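Local atomic coordinates of 3-oxo-tetronate kinase (Haemophilus influenzae, PDB entry 1YZY), a protein that catalyses the ATP-dependent phosphorylation of 3-oxo-tetronate to 3-oxo-tetronate 4-phosphate in carbohydrate metabolism. Residues Q289-Q292 against W293-N297; F405-A408 against Q409-L413; V257-N260 against K261-E264. All blocks are in the same frame, centred on the assembly; numbering follows the deposited sequence.

Interaction 1 of 3, residues Q289-Q292 against W293-N297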
ATOM      1  N   GLN A 289      31.484  13.158  -6.642  1.00 25.16           N
ATOM      2  CA  GLN A 289      31.220  14.215  -7.607  1.00 25.22           C
ATOM      3  C   GLN A 289      29.734  14.583  -7.579  1.00 24.96           C
ATOM      4  O   GLN A 289      29.383  15.760  -7.530  1.00 30.00           O
ATOM      5  CB  GLN A 289      31.618  13.772  -9.016  1.00 25.69           C
ATOM      6  CG  GLN A 289      31.576  14.897 -10.037  1.00 25.19           C
ATOM      7  CD  GLN A 289      31.485  14.401 -11.464  1.00 23.77           C
ATOM      8  OE1 GLN A 289      31.920  13.295 -11.781  1.00 26.91           O
ATOM      9  NE2 GLN A 289      30.921  15.225 -12.341  1.00 31.78           N
ATOM     10  N   LEU A 290      28.875  13.568  -7.644  1.00 26.63           N
ATOM     11  CA  LEU A 290      27.426  13.755  -7.619  1.00 22.42           C
ATOM     12  C   LEU A 290      26.972  14.432  -6.332  1.00 21.90           C
ATOM     13  O   LEU A 290      26.038  15.236  -6.350  1.00 24.79           O
ATOM     14  CB  LEU A 290      26.705  12.409  -7.741  1.00 24.88           C
ATOM     15  CG  LEU A 290      26.843  11.573  -9.009  1.00 21.91           C
ATOM     16  CD1 LEU A 290      26.225  10.220  -8.771  1.00 21.24           C
ATOM     17  CD2 LEU A 290      26.176  12.265 -10.172  1.00 31.20           C
ATOM     18  N   TYR A 291      27.572  14.038  -5.211  1.00 23.27           N
ATOM     19  CA  TYR A 291      27.238  14.608  -3.905  1.00 20.94           C
ATOM     20  C   TYR A 291      27.507  16.107  -3.876  1.00 21.64           C
ATOM     21  O   TYR A 291      26.668  16.892  -3.423  1.00 18.32           O
ATOM     22  CB  TYR A 291      28.050  13.918  -2.803  1.00 20.12           C
ATOM     23  CG  TYR A 291      28.002  14.615  -1.458  1.00 26.45           C
ATOM     24  CD1 TYR A 291      26.899  14.478  -0.615  1.00 23.05           C
ATOM     25  CD2 TYR A 291      29.068  15.398  -1.019  1.00 24.08           C
ATOM     26  CE1 TYR A 291      26.864  15.100   0.630  1.00 19.43           C
ATOM     27  CE2 TYR A 291      29.040  16.025   0.225  1.00 22.64           C
ATOM     28  CZ  TYR A 291      27.939  15.868   1.043  1.00 25.76           C
ATOM     29  OH  TYR A 291      27.926  16.451   2.288  1.00 29.14           O
ATOM     30  N   GLN A 292      28.705  16.482  -4.317  1.00 19.46           N
ATOM     31  CA  GLN A 292      29.113  17.877  -4.345  1.00 19.96           C
ATOM     32  C   GLN A 292      28.199  18.672  -5.259  1.00 18.49           C
ATOM     33  O   GLN A 292      27.767  19.763  -4.896  1.00 21.34           O
ATOM     34  CB  GLN A 292      30.578  18.014  -4.787  1.00 23.47           C
ATOM     35  CG  GLN A 292      31.592  17.359  -3.838  1.00 18.04           C
ATOM     36  CD  GLN A 292      31.600  17.955  -2.426  1.00 25.29           C
ATOM     37  OE1 GLN A 292      31.304  19.136  -2.225  1.00 27.74           O
ATOM     38  NE2 GLN A 292      31.969  17.135  -1.443  1.00 21.87           N
ATOM     39  N   TRP A 293      27.903  18.117  -6.434  1.00 16.25           N
ATOM     40  CA  TRP A 293      27.021  18.769  -7.399  1.00 17.68           C
ATOM     41  C   TRP A 293      25.619  19.017  -6.801  1.00 19.05           C
ATOM     42  O   TRP A 293      25.075  20.113  -6.914  1.00 19.85           O
ATOM     43  CB  TRP A 293      26.929  17.932  -8.681  1.00 14.61           C
ATOM     44  CG  TRP A 293      26.021  18.510  -9.748  1.00 21.78           C
ATOM     45  CD1 TRP A 293      26.388  19.307 -10.792  1.00 16.93           C
ATOM     46  CD2 TRP A 293      24.601  18.336  -9.863  1.00 21.87           C
ATOM     47  NE1 TRP A 293      25.291  19.646 -11.547  1.00 11.96           N
ATOM     48  CE2 TRP A 293      24.181  19.064 -10.997  1.00 21.78           C
ATOM     49  CE3 TRP A 293      23.643  17.633  -9.116  1.00 25.40           C
ATOM     50  CZ2 TRP A 293      22.842  19.115 -11.402  1.00 21.17           C
ATOM     51  CZ3 TRP A 293      22.309  17.683  -9.521  1.00 25.38           C
ATOM     52  CH2 TRP A 293      21.925  18.421 -10.655  1.00 22.12           C
ATOM     53  N   VAL A 294      25.035  18.002  -6.173  1.00 21.16           N
ATOM     54  CA  VAL A 294      23.709  18.145  -5.565  1.00 22.16           C
ATOM     55  C   VAL A 294      23.646  19.281  -4.543  1.00 24.52           C
ATOM     56  O   VAL A 294      22.793  20.158  -4.642  1.00 19.06           O
ATOM     57  CB  VAL A 294      23.249  16.833  -4.858  1.00 22.68           C
ATOM     58  CG1 VAL A 294      21.981  17.081  -4.046  1.00 16.05           C
ATOM     59  CG2 VAL A 294      23.009  15.741  -5.879  1.00 16.95           C
ATOM     60  N   ILE A 295      24.515  19.226  -3.537  1.00 29.54           N
ATOM     61  CA  ILE A 295      24.537  20.234  -2.484  1.00 32.64           C
ATOM     62  C   ILE A 295      24.850  21.649  -2.975  1.00 31.88           C
ATOM     63  O   ILE A 295      24.457  22.629  -2.340  1.00 32.35           O
ATOM     64  CB  ILE A 295      25.499  19.838  -1.337  1.00 36.62           C
ATOM     65  CG1 ILE A 295      26.949  19.807  -1.829  1.00 42.58           C
ATOM     66  CG2 ILE A 295      25.131  18.460  -0.798  1.00 36.81           C
ATOM     67  CD1 ILE A 295      27.970  19.614  -0.716  1.00 40.21           C
ATOM     68  N   ALA A 296      25.552  21.754  -4.098  1.00 27.99           N
ATOM     69  CA  ALA A 296      25.901  23.051  -4.670  1.00 29.03           C
ATOM     70  C   ALA A 296      24.767  23.603  -5.520  1.00 29.36           C
ATOM     71  O   ALA A 296      24.841  24.730  -6.027  1.00 35.02           O
ATOM     72  CB  ALA A 296      27.163  22.937  -5.498  1.00 26.59           C
ATOM     73  N   ASN A 297      23.719  22.803  -5.674  1.00 28.81           N
ATOM     74  CA  ASN A 297      22.554  23.198  -6.451  1.00 30.02           C
ATOM     75  C   ASN A 297      21.289  23.019  -5.625  1.00 31.29           C
ATOM     76  O   ASN A 297      20.202  22.844  -6.175  1.00 32.62           O
ATOM     77  CB  ASN A 297      22.461  22.378  -7.738  1.00 27.94           C
ATOM     78  CG  ASN A 297      23.447  22.834  -8.794  1.00 26.40           C
ATOM     79  OD1 ASN A 297      23.378  23.967  -9.274  1.00 29.90           O
ATOM     80  ND2 ASN A 297      24.347  21.943  -9.191  1.00 21.21           N
TER

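Interaction 2 of 3, residues F405-A408 against Q409-L413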
ATOM      1  N   PHE A 405       7.307  15.685 -10.979  1.00 19.63           N
ATOM      2  CA  PHE A 405       8.406  16.194 -10.152  1.00 22.17           C
ATOM      3  C   PHE A 405       8.227  17.577  -9.561  1.00 23.62           C
ATOM      4  O   PHE A 405       8.384  17.742  -8.349  1.00 21.71           O
ATOM      5  CB  PHE A 405       9.750  16.070 -10.861  1.00 19.61           C
ATOM      6  CG  PHE A 405      10.165  14.653 -11.095  1.00 16.75           C
ATOM      7  CD1 PHE A 405      10.086  13.721 -10.066  1.00 13.39           C
ATOM      8  CD2 PHE A 405      10.576  14.235 -12.351  1.00  5.32           C
ATOM      9  CE1 PHE A 405      10.405  12.391 -10.285  1.00 15.19           C
ATOM     10  CE2 PHE A 405      10.900  12.910 -12.582  1.00 19.62           C
ATOM     11  CZ  PHE A 405      10.811  11.982 -11.545  1.00 15.79           C
ATOM     12  N   GLU A 406       7.896  18.563 -10.395  1.00 24.32           N
ATOM     13  CA  GLU A 406       7.689  19.920  -9.886  1.00 25.64           C
ATOM     14  C   GLU A 406       6.416  20.022  -9.045  1.00 20.90           C
ATOM     15  O   GLU A 406       6.390  20.736  -8.034  1.00 19.08           O
ATOM     16  CB  GLU A 406       7.684  20.955 -11.016  1.00 33.03           C
ATOM     17  CG  GLU A 406       6.589  20.806 -12.051  1.00 39.86           C
ATOM     18  CD  GLU A 406       6.543  21.995 -13.006  1.00 45.71           C
ATOM     19  OE1 GLU A 406       6.259  23.127 -12.546  1.00 38.79           O
ATOM     20  OE2 GLU A 406       6.805  21.798 -14.216  1.00 50.08           O
ATOM     21  N   TYR A 407       5.378  19.290  -9.448  1.00 21.95           N
ATOM     22  CA  TYR A 407       4.107  19.290  -8.719  1.00 26.67           C
ATOM     23  C   TYR A 407       4.272  18.801  -7.281  1.00 27.69           C
ATOM     24  O   TYR A 407       3.741  19.412  -6.348  1.00 26.07           O
ATOM     25  CB  TYR A 407       3.050  18.437  -9.429  1.00 31.95           C
ATOM     26  CG  TYR A 407       1.707  18.508  -8.747  1.00 34.72           C
ATOM     27  CD1 TYR A 407       1.042  19.728  -8.613  1.00 40.85           C
ATOM     28  CD2 TYR A 407       1.131  17.377  -8.172  1.00 35.27           C
ATOM     29  CE1 TYR A 407      -0.157  19.825  -7.917  1.00 40.73           C
ATOM     30  CE2 TYR A 407      -0.077  17.460  -7.472  1.00 38.80           C
ATOM     31  CZ  TYR A 407      -0.713  18.692  -7.346  1.00 43.69           C
ATOM     32  OH  TYR A 407      -1.892  18.801  -6.637  1.00 36.59           O
ATOM     33  N   ALA A 408       4.957  17.670  -7.121  1.00 24.72           N
ATOM     34  CA  ALA A 408       5.215  17.097  -5.808  1.00 27.65           C
ATOM     35  C   ALA A 408       5.786  18.158  -4.864  1.00 28.49           C
ATOM     36  O   ALA A 408       5.494  18.165  -3.666  1.00 28.81           O
ATOM     37  CB  ALA A 408       6.186  15.943  -5.939  1.00 28.51           C
ATOM     38  N   GLN A 409       6.610  19.047  -5.417  1.00 32.82           N
ATOM     39  CA  GLN A 409       7.233  20.124  -4.653  1.00 35.19           C
ATOM     40  C   GLN A 409       6.328  21.347  -4.516  1.00 38.47           C
ATOM     41  O   GLN A 409       6.311  22.010  -3.476  1.00 24.25           O
ATOM     42  CB  GLN A 409       8.538  20.540  -5.320  1.00 36.71           C
ATOM     43  CG  GLN A 409       9.479  19.393  -5.553  1.00 38.37           C
ATOM     44  CD  GLN A 409      10.781  19.832  -6.164  1.00 39.75           C
ATOM     45  OE1 GLN A 409      11.151  19.381  -7.244  1.00 44.96           O
ATOM     46  NE2 GLN A 409      11.496  20.710  -5.465  1.00 38.09           N
ATOM     47  N   GLY A 410       5.603  21.656  -5.584  1.00 40.14           N
ATOM     48  CA  GLY A 410       4.714  22.798  -5.572  1.00 46.12           C
ATOM     49  C   GLY A 410       3.739  22.862  -4.413  1.00 48.33           C
ATOM     50  O   GLY A 410       3.465  23.947  -3.907  1.00 49.22           O
ATOM     51  N   MET A 411       3.208  21.721  -3.981  1.00 52.18           N
ATOM     52  CA  MET A 411       2.243  21.725  -2.887  1.00 55.48           C
ATOM     53  C   MET A 411       2.745  22.139  -1.504  1.00 59.28           C
ATOM     54  O   MET A 411       1.949  22.607  -0.686  1.00 61.09           O
ATOM     55  CB  MET A 411       1.464  20.405  -2.816  1.00 54.81           C
ATOM     56  CG  MET A 411       2.287  19.156  -2.560  1.00 51.35           C
ATOM     57  SD  MET A 411       1.230  17.693  -2.635  1.00 49.40           S
ATOM     58  CE  MET A 411       1.106  17.497  -4.416  1.00 34.12           C
ATOM     59  N   PHE A 412       4.032  21.953  -1.216  1.00 61.97           N
ATOM     60  CA  PHE A 412       4.541  22.361   0.093  1.00 66.41           C
ATOM     61  C   PHE A 412       5.379  23.640   0.062  1.00 70.23           C
ATOM     62  O   PHE A 412       6.119  23.938   1.007  1.00 73.99           O
ATOM     63  CB  PHE A 412       5.268  21.211   0.817  1.00 64.71           C
ATOM     64  CG  PHE A 412       6.617  20.858   0.244  1.00 63.58           C
ATOM     65  CD1 PHE A 412       6.724  20.033  -0.870  1.00 60.14           C
ATOM     66  CD2 PHE A 412       7.784  21.308   0.858  1.00 63.09           C
ATOM     67  CE1 PHE A 412       7.969  19.659  -1.361  1.00 56.51           C
ATOM     68  CE2 PHE A 412       9.033  20.939   0.374  1.00 61.61           C
ATOM     69  CZ  PHE A 412       9.124  20.112  -0.738  1.00 57.11           C
ATOM     70  N   LEU A 413       5.255  24.394  -1.029  1.00 71.65           N
ATOM     71  CA  LEU A 413       5.975  25.654  -1.189  1.00 73.21           C
ATOM     72  C   LEU A 413       5.007  26.838  -1.093  1.00 74.55           C
ATOM     73  O   LEU A 413       4.077  26.919  -1.927  1.00 73.57           O
ATOM     74  CB  LEU A 413       6.729  25.700  -2.528  1.00 70.56           C
ATOM     75  CG  LEU A 413       7.896  24.734  -2.775  1.00 69.93           C
ATOM     76  CD1 LEU A 413       8.538  25.047  -4.123  1.00 65.43           C
ATOM     77  CD2 LEU A 413       8.926  24.835  -1.658  1.00 64.44           C
ATOM     78  OXT LEU A 413       5.188  27.670  -0.176  1.00 75.65           O
TER

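Interaction 3 of 3, residues V257-N260 against K261-E264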
ATOM      1  N   VAL A 257       7.884   4.625 -19.915  1.00 40.07           N
ATOM      2  CA  VAL A 257       7.359   5.681 -20.768  1.00 42.35           C
ATOM      3  C   VAL A 257       6.942   6.937 -20.003  1.00 39.60           C
ATOM      4  O   VAL A 257       7.262   8.054 -20.425  1.00 35.66           O
ATOM      5  CB  VAL A 257       6.164   5.176 -21.614  1.00 45.59           C
ATOM      6  CG1 VAL A 257       6.654   4.193 -22.659  1.00 43.46           C
ATOM      7  CG2 VAL A 257       5.115   4.511 -20.712  1.00 51.82           C
ATOM      8  N   MET A 258       6.224   6.749 -18.894  1.00 34.37           N
ATOM      9  CA  MET A 258       5.756   7.872 -18.083  1.00 40.22           C
ATOM     10  C   MET A 258       6.883   8.624 -17.379  1.00 40.48           C
ATOM     11  O   MET A 258       6.873   9.858 -17.326  1.00 36.68           O
ATOM     12  CB  MET A 258       4.709   7.408 -17.068  1.00 38.31           C
ATOM     13  CG  MET A 258       4.180   8.523 -16.181  1.00 40.04           C
ATOM     14  SD  MET A 258       3.868  10.041 -17.107  1.00 49.17           S
ATOM     15  CE  MET A 258       2.320   9.663 -17.876  1.00 41.63           C
ATOM     16  N   THR A 259       7.860   7.886 -16.861  1.00 38.87           N
ATOM     17  CA  THR A 259       8.984   8.501 -16.167  1.00 38.18           C
ATOM     18  C   THR A 259       9.863   9.310 -17.128  1.00 36.73           C
ATOM     19  O   THR A 259      10.307  10.413 -16.797  1.00 39.47           O
ATOM     20  CB  THR A 259       9.839   7.448 -15.429  1.00 34.35           C
ATOM     21  OG1 THR A 259       9.014   6.726 -14.505  1.00 27.28           O
ATOM     22  CG2 THR A 259      10.970   8.122 -14.658  1.00 33.08           C
ATOM     23  N   ASN A 260      10.102   8.767 -18.316  1.00 30.21           N
ATOM     24  CA  ASN A 260      10.916   9.444 -19.311  1.00 29.63           C
ATOM     25  C   ASN A 260      10.337  10.800 -19.658  1.00 32.71           C
ATOM     26  O   ASN A 260      11.077  11.744 -19.935  1.00 33.52           O
ATOM     27  CB  ASN A 260      11.034   8.605 -20.571  1.00 28.15           C
ATOM     28  CG  ASN A 260      12.385   7.961 -20.701  1.00 33.95           C
ATOM     29  OD1 ASN A 260      13.324   8.558 -21.232  1.00 29.43           O
ATOM     30  ND2 ASN A 260      12.498   6.731 -20.223  1.00 37.27           N
ATOM     31  N   LYS A 261       9.013  10.884 -19.673  1.00 30.64           N
ATOM     32  CA  LYS A 261       8.331  12.133 -19.976  1.00 32.83           C
ATOM     33  C   LYS A 261       8.403  13.086 -18.789  1.00 34.69           C
ATOM     34  O   LYS A 261       8.529  14.296 -18.974  1.00 36.88           O
ATOM     35  CB  LYS A 261       6.871  11.870 -20.359  1.00 37.67           C
ATOM     36  CG  LYS A 261       6.709  11.133 -21.683  1.00 44.67           C
ATOM     37  CD  LYS A 261       5.243  10.900 -22.030  1.00 52.62           C
ATOM     38  CE  LYS A 261       4.560  10.032 -20.982  1.00 58.20           C
ATOM     39  NZ  LYS A 261       3.127   9.783 -21.287  1.00 63.18           N
ATOM     40  N   GLN A 262       8.289  12.540 -17.579  1.00 29.59           N
ATOM     41  CA  GLN A 262       8.345  13.342 -16.354  1.00 30.08           C
ATOM     42  C   GLN A 262       9.736  13.955 -16.169  1.00 29.68           C
ATOM     43  O   GLN A 262       9.880  15.025 -15.571  1.00 29.98           O
ATOM     44  CB  GLN A 262       7.970  12.487 -15.132  1.00 25.38           C
ATOM     45  CG  GLN A 262       6.521  12.003 -15.122  1.00 23.58           C
ATOM     46  CD  GLN A 262       6.254  10.961 -14.046  1.00 27.99           C
ATOM     47  OE1 GLN A 262       6.989   9.991 -13.916  1.00 34.36           O
ATOM     48  NE2 GLN A 262       5.208  11.169 -13.265  1.00 29.62           N
ATOM     49  N   VAL A 263      10.757  13.242 -16.643  1.00 30.99           N
ATOM     50  CA  VAL A 263      12.147  13.697 -16.567  1.00 32.10           C
ATOM     51  C   VAL A 263      12.375  14.752 -17.650  1.00 34.67           C
ATOM     52  O   VAL A 263      12.993  15.786 -17.412  1.00 31.72           O
ATOM     53  CB  VAL A 263      13.141  12.511 -16.780  1.00 29.27           C
ATOM     54  CG1 VAL A 263      14.557  13.024 -16.992  1.00 31.53           C
ATOM     55  CG2 VAL A 263      13.104  11.560 -15.585  1.00 26.12           C
ATOM     56  N   GLU A 264      11.876  14.457 -18.843  1.00 36.00           N
ATOM     57  CA  GLU A 264      11.990  15.336 -19.994  1.00 39.81           C
ATOM     58  C   GLU A 264      11.288  16.678 -19.742  1.00 41.20           C
ATOM     59  O   GLU A 264      11.649  17.702 -20.332  1.00 44.86           O
ATOM     60  CB  GLU A 264      11.373  14.638 -21.208  1.00 42.97           C
ATOM     61  CG  GLU A 264      12.181  14.739 -22.489  1.00 61.65           C
ATOM     62  CD  GLU A 264      11.942  16.038 -23.237  1.00 68.70           C
ATOM     63  OE1 GLU A 264      10.979  16.091 -24.034  1.00 74.97           O
ATOM     64  OE2 GLU A 264      12.717  17.000 -23.039  1.00 71.78           O
TER

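Interaction 1 of 3, residues Q289-Q292 against W293-N297
Val-294 N donates to Leu-290 O over 2.9 Å, the shortest hydrogen bond joining 289-292 to 293-297. The same carbonyl oxygen is pressed by a methyl group as well, since Val-294 CG2 comes within 3.1 Å of Leu-290 O. Two neighbouring i to i+4 bonds repeat the pattern, Trp-293 N to Gln-289 O and Ile-295 N to Tyr-291 O, the latter longer at 3.2 Å but nearly straight (178°). In the last, Ala-296 N to Gln-292 O, the N-H...O angle falls to 138° where the helix gives out.

Side chains meet chiefly around Ile-295. Its CG1 sits between the backbone N and the carbonyl carbon (chi1 65°), which brings CG1 to 3.2 Å from Gln-292 O. Further out, Ile-295 CD1 meets Tyr-291 CE2 at 3.9 Å. The branch methyl takes another part of the ring: Ile-295 CG2 lies over one face of Tyr-291, displaced toward the rim. The Gln-292 side chain runs alongside Ile-295 in the same direction, its OE1 3.7 Å from Ile-295 CD1, while its NE2 bonds to Glu-288. Lys-341 adds a cation-pi contact to Tyr-291.

Beyond the last helical turn, Asn-297 ND2 returns to Trp-293 O at 3.0 Å and lies above one face of the indole, offset to its rim. Buried Leu-290 and Val-294 meet helix 324-345 and Val-306, and Leu-290 also meets Phe-273, whereas Gln-289 and Gln-292 are exposed. These are the amphipathic last turns of helix 286-295, packed against helix 324-345 and strands 272-274 and 305-307 in the nucleotide-binding domain.

Interaction 2 of 3, residues F405-A408 against Q409-L413
Met-411 reaches back to Tyr-407 through a side chain that can be followed atom by atom. Its CB points toward 405-408, and CG takes the place between the backbone N and the carbonyl carbon (chi1 62°), where it lies 3.5 Å from Ala-408 O. The chain then runs extended through SD and bends at the last torsion (chi3 79°), which carries CE to the phenol: Met-411 CE is 3.3 Å from Tyr-407 CE2 and 3.6 Å from Tyr-407 CZ. The two side chains cross at about a right angle, and the methyl meets the ring obliquely.

The backbone supplies the polar links between 405-408 and 409-413. Gly-410 N donates to Glu-406 O at 2.7 Å, with an N-H...O angle of 151°. Gln-409 N makes a second, weak bond to that oxygen, and Met-411 N to Tyr-407 O is weak too, at 3.3 Å. Helical bonding thus weakens as the chain passes into the type I turn from Gly-410 to Leu-413.

Phe-412 continues onto strands 248-252 and 349-353. Apart from the methyl-to-ring contact, the side chains of 409-413 rest carbon atoms on carbonyl oxygens. The chemistry implies a substitution of partners near the helix end: Ala-408 O, which accepts no backbone bond from 409-413, is satisfied by the indole NE1 of Trp-382, while the edge of the Phe-412 ring rests beside it, Phe-412 CD1 lying 3.6 Å from Ala-408 O in the ring plane.

Interaction 3 of 3, residues V257-N260 against K261-E264
Met-258 O accepts from Gln-262 N at 3.0 Å and, weakly, from Lys-261 N, so two amides share one carbonyl oxygen. Lys-261 N also makes a weak bond to Val-257 O. The next two bonds are firmer: Val-263 N to Thr-259 O at 2.9 Å, and Glu-264 N to Asn-260 O at 3.0 Å.

The polar side-chain ends look beyond the two segments for their partners. Gln-262 OE1 and Thr-259 OG1 both accept from Lys-395 NZ; Thr-259 OG1 and Gln-262 OE1 are 3.9 Å apart, a spacing consistent with one ammonium group serving both. Gln-262 NE2 donates to Lys-401 O, which together with the OE1 bond fixes the rotation of the amide, and Asn-260 ND2 donates to Val-310 O.

Met-258 lies against both Lys-261 and Gln-262, its SD 3.9 Å from both Lys-261 CE and Gln-262 CG. With CG anti to the backbone N (chi1 180°), the chain bends at both chi2 and chi3, which turns it back along the helix toward these two residues. It crosses each at about a right angle, Met-258 CG meeting Gln-262 CD at 3.8 Å and Met-258 CE meeting Lys-261 NZ at 3.5 Å. Thr-259 adjoins Ser-254 and, through a weak bond from OG1, Gly-397 O; both residues are ATP-binding positions by similarity. The segments make up most of helix 257-266, which begins just after strand 248-252, beside the probable nucleotide site of the C-terminal domain.

In the fold
All three contacts are local helical ones on the same side of the chain's centre, and each mixes buried with exposed residues. Interactions 2 and 3 touch, with centres about 17 Å apart: the Phe-405 ring packs on the helix of interaction 3, Phe-405 CE2 lying 4.0 Å from Val-263 CG2. Interaction 1 touches neither and sits farthest out, its centre about 33 Å from that of the chain. Their chemistry follows position. Interaction 3, near the probable ATP site, directs amide and hydroxyl groups to Lys-395; interactions 1 and 2, toward the C-terminal ends of their helices, add to the backbone bonds a tyrosine ring met by an isoleucine or methionine side chain.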